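Local coordinates for protein Non-ribosomal peptide synthetase (Methanobrevibacter ruminantium, PDB 6VTJ) that probably releases a finished peptide from its carrier-protein thioester by NAD(P)H-dependent reduction, through a thiolation domain joined to a reductase domain of Rossmann type, at residues 314-319 / 371-376; 319-324 / 364-369. All coordinates share one frame; numbering follows the deposited sequence.

Contacts 1 and 2 illustrate how one helix can be tied to one strand at two levels of a Rossmann-like sheet. Both use strand 313-322 and helix 366-376, their centres lie 11 Å apart, and they share Gly319. Along the chain the order is 314-319, 319-324, 364-369, 371-376, so contact 2 is nested within the loop closed by contact 1. Contact 1 is apolar packing of helix on sheet; contact 2 adds parallel pairing with strand 360-365, just where the helix begins. Val318 CG1 and Val369 CG1, 3.8 Å apart, join the two. Together they seat the helix on the reductase-domain sheet, with Asn320 of contact 2 about 7 Å by its side chain from the bound 4'-phosphopantetheine.

Contact 1. Residues 314-319 / 371-376; sequences KIIRVG and KGILAL
Ile316 meets Ile373 and Leu376 in a buried, apolar helix-on-sheet contact, where the last turns of helix 366-376 lie against one face of strand 313-322. The segment axes come within 9.9 Å and run nearly antiparallel, at 158°. Ile316 has two points of touch. Its CD1 reaches over the helix backbone, 3.8 Å from Ile373 O and 3.9 Å from Leu376 CB, while its CG2 branch meets Ile373 CG1 at 3.9 Å. With CG1 set beside the backbone N and chi2 extended (-178°), Ile316 sends CD1 to the helix as CG2 faces the side chain of Ile373, which crosses it obliquely. Further along the strand, Val318 CG1 approaches Ile373 CD1 more loosely, at 4.4 Å. The strand belongs to the largely parallel sheet of a Rossmann-type fold, the kind that binds NAD(P) in related reductases, and helix 137-149 packs beside Ile373 through Leu138 and Ile142. At the other end the aliphatic part of Lys314 passes the helix terminus, with CD 3.6 Å from Leu376 O. That carbonyl accepts a hydrogen bond from Thr379 OG1, and the ammonium of Lys314 goes on to the carbonyl oxygens of Thr379 and Ser383.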
loop_
_atom_site.group_PDB
_atom_site.type_symbol
_atom_site.label_atom_id
_atom_site.label_comp_id
_atom_site.label_asym_id
_atom_site.label_seq_id
_atom_site.Cartn_x
_atom_site.Cartn_y
_atom_site.Cartn_z
ATOM N N LYS A 314 -10.382 12.476 9.099
ATOM C CA LYS A 314 -10.034 12.543 7.690
ATOM C C LYS A 314 -9.532 11.184 7.233
ATOM O O LYS A 314 -8.874 10.444 7.973
ATOM C CB LYS A 314 -8.950 13.588 7.387
ATOM C CG LYS A 314 -9.060 14.871 8.186
ATOM C CD LYS A 314 -9.455 16.012 7.308
ATOM C CE LYS A 314 -9.714 17.290 8.107
ATOM N NZ LYS A 314 -11.070 17.782 7.711
ATOM N N ILE A 315 -9.852 10.871 5.993
ATOM C CA ILE A 315 -9.315 9.711 5.318
ATOM C C ILE A 315 -8.604 10.224 4.072
ATOM O O ILE A 315 -9.235 10.811 3.187
ATOM C CB ILE A 315 -10.414 8.695 4.979
ATOM C CG1 ILE A 315 -10.979 8.099 6.282
ATOM C CG2 ILE A 315 -9.871 7.620 4.046
ATOM C CD1 ILE A 315 -12.250 7.332 6.113
ATOM N N ILE A 316 -7.300 10.009 4.009
ATOM C CA ILE A 316 -6.465 10.492 2.920
ATOM C C ILE A 316 -6.015 9.255 2.150
ATOM O O ILE A 316 -5.082 8.563 2.569
ATOM C CB ILE A 316 -5.272 11.312 3.446
ATOM C CG1 ILE A 316 -5.759 12.588 4.160
ATOM C CG2 ILE A 316 -4.297 11.662 2.316
ATOM C CD1 ILE A 316 -4.599 13.479 4.658
ATOM N N ARG A 317 -6.668 8.962 1.024
ATOM C CA ARG A 317 -6.248 7.852 0.170
ATOM C C ARG A 317 -5.020 8.239 -0.655
ATOM O O ARG A 317 -5.062 9.201 -1.432
ATOM C CB ARG A 317 -7.392 7.429 -0.749
ATOM C CG ARG A 317 -8.597 6.915 0.008
ATOM C CD ARG A 317 -9.801 6.754 -0.893
ATOM N NE ARG A 317 -10.913 6.161 -0.161
ATOM C CZ ARG A 317 -12.186 6.311 -0.493
ATOM N NH1 ARG A 317 -12.509 7.048 -1.559
ATOM N NH2 ARG A 317 -13.132 5.718 0.236
ATOM N N VAL A 318 -3.935 7.487 -0.513
ATOM C CA VAL A 318 -2.727 7.748 -1.289
ATOM C C VAL A 318 -2.570 6.663 -2.353
ATOM O O VAL A 318 -3.268 5.643 -2.354
ATOM C CB VAL A 318 -1.464 7.877 -0.401
ATOM C CG1 VAL A 318 -1.612 9.081 0.554
ATOM C CG2 VAL A 318 -1.152 6.581 0.358
ATOM N N GLY A 319 -1.664 6.912 -3.291
ATOM C CA GLY A 319 -1.550 6.048 -4.442
ATOM C C GLY A 319 -0.237 5.301 -4.518
ATOM O O GLY A 319 0.077 4.495 -3.640
ATOM N N LYS A 371 3.754 16.470 2.331
ATOM C CA LYS A 371 3.246 17.843 2.311
ATOM C C LYS A 371 1.732 17.879 2.125
ATOM O O LYS A 371 1.034 18.641 2.801
ATOM C CB LYS A 371 3.911 18.652 1.200
ATOM C CG LYS A 371 5.377 18.952 1.411
ATOM C CD LYS A 371 5.853 19.932 0.361
ATOM C CE LYS A 371 7.349 19.842 0.134
ATOM N NZ LYS A 371 7.773 20.858 -0.883
ATOM N N GLY A 372 1.208 17.073 1.205
ATOM C CA GLY A 372 -0.221 17.078 0.962
ATOM C C GLY A 372 -1.029 16.518 2.116
ATOM O O GLY A 372 -2.164 16.950 2.348
ATOM N N ILE A 373 -0.465 15.552 2.849
ATOM C CA ILE A 373 -1.149 15.024 4.029
ATOM C C ILE A 373 -1.253 16.105 5.087
ATOM O O ILE A 373 -2.313 16.320 5.690
ATOM C CB ILE A 373 -0.424 13.776 4.558
ATOM C CG1 ILE A 373 -0.768 12.575 3.677
ATOM C CG2 ILE A 373 -0.792 13.499 6.010
ATOM C CD1 ILE A 373 0.241 11.455 3.787
ATOM N N LEU A 374 -0.153 16.825 5.304
ATOM C CA LEU A 374 -0.180 17.899 6.284
ATOM C C LEU A 374 -1.149 19.002 5.880
ATOM O O LEU A 374 -1.819 19.583 6.740
ATOM C CB LEU A 374 1.226 18.456 6.481
ATOM C CG LEU A 374 2.155 17.481 7.189
ATOM C CD1 LEU A 374 3.472 18.176 7.531
ATOM C CD2 LEU A 374 1.500 16.905 8.442
ATOM N N ALA A 375 -1.252 19.308 4.579
ATOM C CA ALA A 375 -2.191 20.357 4.157
ATOM C C ALA A 375 -3.633 19.904 4.313
ATOM O O ALA A 375 -4.480 20.655 4.806
ATOM C CB ALA A 375 -1.925 20.775 2.705
ATOM N N LEU A 376 -3.945 18.686 3.864
ATOM C CA LEU A 376 -5.318 18.212 3.918
ATOM C C LEU A 376 -5.790 17.992 5.345
ATOM O O LEU A 376 -6.997 18.048 5.593
ATOM C CB LEU A 376 -5.463 16.932 3.088
ATOM C CG LEU A 376 -5.182 17.181 1.598
ATOM C CD1 LEU A 376 -5.023 15.878 0.808
ATOM C CD2 LEU A 376 -6.258 18.074 0.968
#

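Contact 2. Residues 319-324 / 364-369; sequences GNLMSR and SQIDYV
Leu321 and Val369 cross at about a right angle on one face of a parallel strand pair, where strand 360-365 of the Rossmann-like sheet joins strand 313-322 and turns directly into a helix. Leu321 CD2 presses on both methyls of Val369, coming to 3.8 Å from CG2. Alongside this apolar contact, the backbones pair in parallel register: Ser364 N donates to Asn320 O, Met322 N donates to Ser364 O in a nearly straight bond (173° at the hydrogen), and Ile366 N donates to Met322 O over 2.9 Å with a more bent geometry. The last of these carries the pairing into the first turn of the helix, for which Gln365 is the N-cap residue. Met322 and Gln365 point to the other face, where Tyr476 of helix 474-485 packs on both. Past the strand end, the side chain of Arg324 runs slantwise past Ile366, its CG 3.6 Å from Ile366 CG2. Arg324 NE and Asp367 OD2 stay 5.4 Å apart, too far for a salt bridge, with the guanidinium and carboxylate planes turned 60° to each other; Arg324 NE pairs instead with Asp327. With CG between the backbone N and carbonyl carbon (chi1 42°), Asp367 brings OD1 to 3.5 Å from Arg324 CA, where the same oxygen accepts a hydrogen bond from Tyr325 N.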
loop_
_atom_site.group_PDB
_atom_site.type_symbol
_atom_site.label_atom_id
_atom_site.label_comp_id
_atom_site.label_asym_id
_atom_site.label_seq_id
_atom_site.Cartn_x
_atom_site.Cartn_y
_atom_site.Cartn_z
ATOM N N GLY A 319 -1.664 6.912 -3.291
ATOM C CA GLY A 319 -1.550 6.048 -4.442
ATOM C C GLY A 319 -0.237 5.301 -4.518
ATOM O O GLY A 319 0.077 4.495 -3.640
ATOM N N ASN A 320 0.536 5.581 -5.565
ATOM C CA ASN A 320 1.801 4.899 -5.859
ATOM C C ASN A 320 2.936 5.712 -5.237
ATOM O O ASN A 320 3.465 6.646 -5.848
ATOM C CB ASN A 320 1.951 4.747 -7.371
ATOM C CG ASN A 320 3.244 4.039 -7.790
ATOM O OD1 ASN A 320 3.762 3.167 -7.090
ATOM N ND2 ASN A 320 3.751 4.407 -8.954
ATOM N N LEU A 321 3.334 5.331 -4.015
ATOM C CA LEU A 321 4.288 6.096 -3.212
ATOM C C LEU A 321 5.702 5.914 -3.758
ATOM O O LEU A 321 6.309 4.848 -3.587
ATOM C CB LEU A 321 4.217 5.665 -1.749
ATOM C CG LEU A 321 2.873 5.880 -1.055
ATOM C CD1 LEU A 321 2.984 5.539 0.409
ATOM C CD2 LEU A 321 2.379 7.314 -1.229
ATOM N N MET A 322 6.259 6.974 -4.334
ATOM C CA MET A 322 7.517 6.897 -5.070
ATOM C C MET A 322 8.578 7.813 -4.452
ATOM O O MET A 322 8.336 8.540 -3.484
ATOM C CB MET A 322 7.276 7.237 -6.546
ATOM C CG MET A 322 6.644 6.061 -7.310
ATOM S SD MET A 322 7.816 4.706 -7.536
ATOM C CE MET A 322 7.238 3.381 -6.440
ATOM N N SER A 323 9.761 7.779 -5.056
ATOM C CA SER A 323 10.946 8.438 -4.516
ATOM C C SER A 323 10.778 9.950 -4.439
ATOM O O SER A 323 10.014 10.559 -5.202
ATOM C CB SER A 323 12.159 8.113 -5.386
ATOM O OG SER A 323 12.123 6.753 -5.742
ATOM N N ARG A 324 11.535 10.551 -3.516
ATOM C CA ARG A 324 11.509 11.998 -3.323
ATOM C C ARG A 324 11.720 12.731 -4.636
ATOM O O ARG A 324 12.559 12.346 -5.462
ATOM C CB ARG A 324 12.581 12.447 -2.325
ATOM C CG ARG A 324 12.279 12.071 -0.894
ATOM C CD ARG A 324 13.019 12.946 0.095
ATOM N NE ARG A 324 14.470 12.730 0.094
ATOM C CZ ARG A 324 15.141 12.129 1.074
ATOM N NH1 ARG A 324 14.487 11.656 2.125
ATOM N NH2 ARG A 324 16.466 11.989 1.006
ATOM N N SER A 364 3.532 9.487 -7.143
ATOM C CA SER A 364 3.286 10.345 -5.987
ATOM C C SER A 364 4.575 10.434 -5.179
ATOM O O SER A 364 4.858 9.581 -4.337
ATOM C CB SER A 364 2.130 9.785 -5.168
ATOM O OG SER A 364 0.924 9.807 -5.923
ATOM N N GLN A 365 5.361 11.483 -5.451
ATOM C CA GLN A 365 6.654 11.672 -4.798
ATOM C C GLN A 365 6.470 11.846 -3.292
ATOM O O GLN A 365 5.705 12.711 -2.845
ATOM C CB GLN A 365 7.359 12.889 -5.398
ATOM C CG GLN A 365 7.485 12.849 -6.948
ATOM C CD GLN A 365 6.377 13.622 -7.674
ATOM O OE1 GLN A 365 5.328 13.924 -7.099
ATOM N NE2 GLN A 365 6.627 13.973 -8.936
ATOM N N ILE A 366 7.201 11.034 -2.512
ATOM C CA ILE A 366 6.912 10.852 -1.084
ATOM C C ILE A 366 7.007 12.164 -0.303
ATOM O O ILE A 366 6.279 12.359 0.694
ATOM C CB ILE A 366 7.837 9.764 -0.495
ATOM C CG1 ILE A 366 7.339 9.273 0.866
ATOM C CG2 ILE A 366 9.225 10.301 -0.318
ATOM C CD1 ILE A 366 6.027 8.553 0.857
ATOM N N ASP A 367 7.890 13.079 -0.720
ATOM C CA ASP A 367 7.971 14.350 -0.003
ATOM C C ASP A 367 6.731 15.189 -0.275
ATOM O O ASP A 367 6.199 15.842 0.630
ATOM C CB ASP A 367 9.269 15.121 -0.346
ATOM C CG ASP A 367 9.650 15.092 -1.835
ATOM O OD1 ASP A 367 9.039 14.362 -2.647
ATOM O OD2 ASP A 367 10.615 15.804 -2.198
ATOM N N TYR A 368 6.200 15.106 -1.495
ATOM C CA TYR A 368 4.963 15.809 -1.774
ATOM C C TYR A 368 3.740 15.079 -1.222
ATOM O O TYR A 368 2.774 15.744 -0.833
ATOM C CB TYR A 368 4.864 16.084 -3.273
ATOM C CG TYR A 368 5.698 17.292 -3.620
ATOM C CD1 TYR A 368 7.080 17.196 -3.713
ATOM C CD2 TYR A 368 5.110 18.542 -3.815
ATOM C CE1 TYR A 368 7.846 18.295 -4.005
ATOM C CE2 TYR A 368 5.875 19.655 -4.107
ATOM C CZ TYR A 368 7.237 19.526 -4.198
ATOM O OH TYR A 368 7.996 20.627 -4.484
ATOM N N VAL A 369 3.762 13.737 -1.116
ATOM C CA VAL A 369 2.680 13.062 -0.400
ATOM C C VAL A 369 2.596 13.586 1.023
ATOM O O VAL A 369 1.511 13.908 1.521
ATOM C CB VAL A 369 2.860 11.535 -0.405
ATOM C CG1 VAL A 369 1.761 10.893 0.425
ATOM C CG2 VAL A 369 2.819 10.996 -1.813
#